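Local coordinates for protein methylxanthine N3-demethylase NdmB (Pseudomonas putida, PDB 6ICL) that catalyses the N3-demethylation of theobromine and related methylxanthines in bacterial caffeine degradation, as a Rieske-type non-heme iron oxygenase using NADH and oxygen, at residues R93-A98 against Y102-Y107. Numbering follows the deposited sequence.
Sequences RVCSNA and YLECPY. With FES (Fe2/s2 (inorganic) cluster), chain B.
Arg93 pairs with Glu104 and Cys95 with Tyr102 as the two hydrogen-bonded pairs of an antiparallel beta hairpin, each closed by two backbone bonds. Arg93 N gives to Glu104 O at 3.2 Å, and Glu104 N returns a shorter bond to Arg93 O at 2.8 Å. Cys95 N likewise meets Tyr102 O, and Tyr102 N meets Cys95 O at 2.7 Å. Val94 and Leu103 form the non-hydrogen-bonded pair between them, where Val94 CA makes a CH...O contact with Tyr102 O.

On the face carrying Arg93, Cys95, Tyr102 and Glu104, a salt bridge joins Arg93 to Glu104. Arg93 NE donates to Glu104 OE1 at 2.7 Å, but the bond is bent, with an N-H...O angle of 136°. The guanidinium and carboxylate planes lie 64° apart, and NE reaches OE1 from above the carboxylate plane. Glu104 is extended, with CG anti to its backbone N (chi1 -179°), which carries the carboxylate out to the arginine. Phe200 of the second subunit packs on Glu104.

Looser packing surrounds the salt bridge. Cys95 SG rests 3.8 Å from Glu104 CB, while Cys95 CB lies above the rim of one guanidinium face. Farther along, Asn97 O makes a polar contact at the Tyr102 ring edge, 4.0 Å from CE2. On the other face, Val94 and Leu103 pack on strand 64-71.

Just past the hairpin, Cys105 SG binds one iron of the [2Fe-2S] cluster at 2.3 Å and accepts a long hydrogen bond from Tyr107 N. Cys82 ligates the same iron. This is the cluster-binding subdomain of a Rieske fold, its second cysteine-histidine loop leaving directly from a hairpin strand.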
loop_
_atom_site.group_PDB
_atom_site.type_symbol
_atom_site.label_atom_id
_atom_site.label_comp_id
_atom_site.label_asym_id
_atom_site.label_seq_id
_atom_site.Cartn_x
_atom_site.Cartn_y
_atom_site.Cartn_z
ATOM N N ARG A 93 -1.861 26.660 -18.328
ATOM C CA ARG A 93 -2.988 26.402 -19.205
ATOM C C ARG A 93 -2.761 27.094 -20.539
ATOM O O ARG A 93 -2.103 28.137 -20.612
ATOM C CB ARG A 93 -4.312 26.876 -18.586
ATOM C CG ARG A 93 -4.526 28.390 -18.623
ATOM C CD ARG A 93 -5.901 28.752 -18.033
ATOM N NE ARG A 93 -6.203 30.183 -18.133
ATOM C CZ ARG A 93 -7.085 30.710 -18.982
ATOM N NH1 ARG A 93 -7.769 29.921 -19.815
ATOM N NH2 ARG A 93 -7.287 32.027 -18.993
ATOM N N VAL A 94 -3.307 26.486 -21.587
ATOM C CA VAL A 94 -3.404 27.128 -22.892
ATOM C C VAL A 94 -4.639 28.025 -22.863
ATOM O O VAL A 94 -5.738 27.568 -22.554
ATOM C CB VAL A 94 -3.511 26.090 -24.015
ATOM C CG1 VAL A 94 -3.933 26.777 -25.319
ATOM C CG2 VAL A 94 -2.188 25.367 -24.179
ATOM N N CYS A 95 -4.445 29.308 -23.143
ATOM C CA CYS A 95 -5.545 30.269 -23.165
ATOM C C CYS A 95 -5.475 31.082 -24.461
ATOM O O CYS A 95 -4.470 31.069 -25.175
ATOM C CB CYS A 95 -5.481 31.188 -21.940
ATOM S SG CYS A 95 -3.995 32.221 -21.966
ATOM N N SER A 96 -6.547 31.796 -24.783
ATOM C CA SER A 96 -6.591 32.538 -26.039
ATOM C C SER A 96 -6.994 33.983 -25.799
ATOM O O SER A 96 -7.800 34.291 -24.917
ATOM C CB SER A 96 -7.563 31.926 -27.033
ATOM O OG SER A 96 -8.878 32.122 -26.560
ATOM N N ASN A 97 -6.421 34.866 -26.609
ATOM C CA ASN A 97 -6.782 36.275 -26.610
ATOM C C ASN A 97 -6.803 36.741 -28.060
ATOM O O ASN A 97 -5.825 36.536 -28.790
ATOM C CB ASN A 97 -5.790 37.094 -25.781
ATOM C CG ASN A 97 -6.219 38.539 -25.620
ATOM O OD1 ASN A 97 -7.398 38.832 -25.381
ATOM N ND2 ASN A 97 -5.267 39.455 -25.764
ATOM N N ALA A 98 -7.918 37.341 -28.480
ATOM C CA ALA A 98 -8.041 37.893 -29.824
ATOM C C ALA A 98 -7.673 36.847 -30.873
ATOM O O ALA A 98 -6.867 37.088 -31.765
ATOM C CB ALA A 98 -7.172 39.143 -29.974
ATOM N N TYR A 102 -2.009 31.230 -26.263
ATOM C CA TYR A 102 -0.838 31.492 -25.447
ATOM C C TYR A 102 -0.719 30.407 -24.385
ATOM O O TYR A 102 -1.701 29.771 -23.989
ATOM C CB TYR A 102 -0.901 32.878 -24.784
ATOM C CG TYR A 102 -0.990 33.996 -25.804
ATOM C CD1 TYR A 102 0.160 34.539 -26.371
ATOM C CD2 TYR A 102 -2.229 34.479 -26.232
ATOM C CE1 TYR A 102 0.080 35.545 -27.332
ATOM C CE2 TYR A 102 -2.322 35.488 -27.198
ATOM C CZ TYR A 102 -1.164 36.014 -27.736
ATOM O OH TYR A 102 -1.246 37.003 -28.689
ATOM N N LEU A 103 0.499 30.224 -23.923
ATOM C CA LEU A 103 0.787 29.359 -22.789
ATOM C C LEU A 103 0.875 30.242 -21.551
ATOM O O LEU A 103 1.778 31.080 -21.433
ATOM C CB LEU A 103 2.070 28.577 -23.031
ATOM C CG LEU A 103 2.620 27.761 -21.859
ATOM C CD1 LEU A 103 1.661 26.651 -21.496
ATOM C CD2 LEU A 103 3.943 27.198 -22.325
ATOM N N GLU A 104 -0.071 30.072 -20.645
ATOM C CA GLU A 104 -0.182 30.932 -19.480
ATOM C C GLU A 104 0.498 30.280 -18.285
ATOM O O GLU A 104 0.230 29.119 -17.984
ATOM C CB GLU A 104 -1.651 31.206 -19.157
ATOM C CG GLU A 104 -1.842 32.118 -17.976
ATOM C CD GLU A 104 -3.309 32.273 -17.606
ATOM O OE1 GLU A 104 -3.939 31.271 -17.213
ATOM O OE2 GLU A 104 -3.837 33.392 -17.742
ATOM N N CYS A 105 1.354 31.028 -17.601
ATOM C CA CYS A 105 1.999 30.485 -16.408
ATOM C C CYS A 105 0.965 30.284 -15.295
ATOM O O CYS A 105 0.038 31.085 -15.158
ATOM C CB CYS A 105 3.108 31.414 -15.933
ATOM S SG CYS A 105 3.938 30.844 -14.389
ATOM N N PRO A 106 1.086 29.211 -14.487
ATOM C CA PRO A 106 0.109 28.999 -13.398
ATOM C C PRO A 106 0.258 29.969 -12.252
ATOM O O PRO A 106 -0.637 30.028 -11.391
ATOM C CB PRO A 106 0.415 27.567 -12.924
ATOM C CG PRO A 106 1.878 27.407 -13.192
ATOM C CD PRO A 106 2.082 28.118 -14.538
ATOM N N TYR A 107 1.366 30.706 -12.182
ATOM C CA TYR A 107 1.653 31.455 -10.963
ATOM C C TYR A 107 1.151 32.902 -11.066
ATOM O O TYR A 107 0.158 33.267 -10.422
ATOM C CB TYR A 107 3.152 31.374 -10.656
ATOM C CG TYR A 107 3.528 31.709 -9.226
ATOM C CD1 TYR A 107 2.571 32.173 -8.319
ATOM C CD2 TYR A 107 4.854 31.572 -8.784
ATOM C CE1 TYR A 107 2.932 32.505 -7.017
ATOM C CE2 TYR A 107 5.224 31.898 -7.468
ATOM C CZ TYR A 107 4.253 32.366 -6.601
ATOM O OH TYR A 107 4.596 32.681 -5.302
HETATM FE FE1 FES B . 5.328 34.539 -12.104
HETATM FE FE2 FES B . 5.346 32.625 -14.086
HETATM S S1 FES B . 6.382 32.538 -12.141
HETATM S S2 FES B . 4.223 34.512 -13.979
#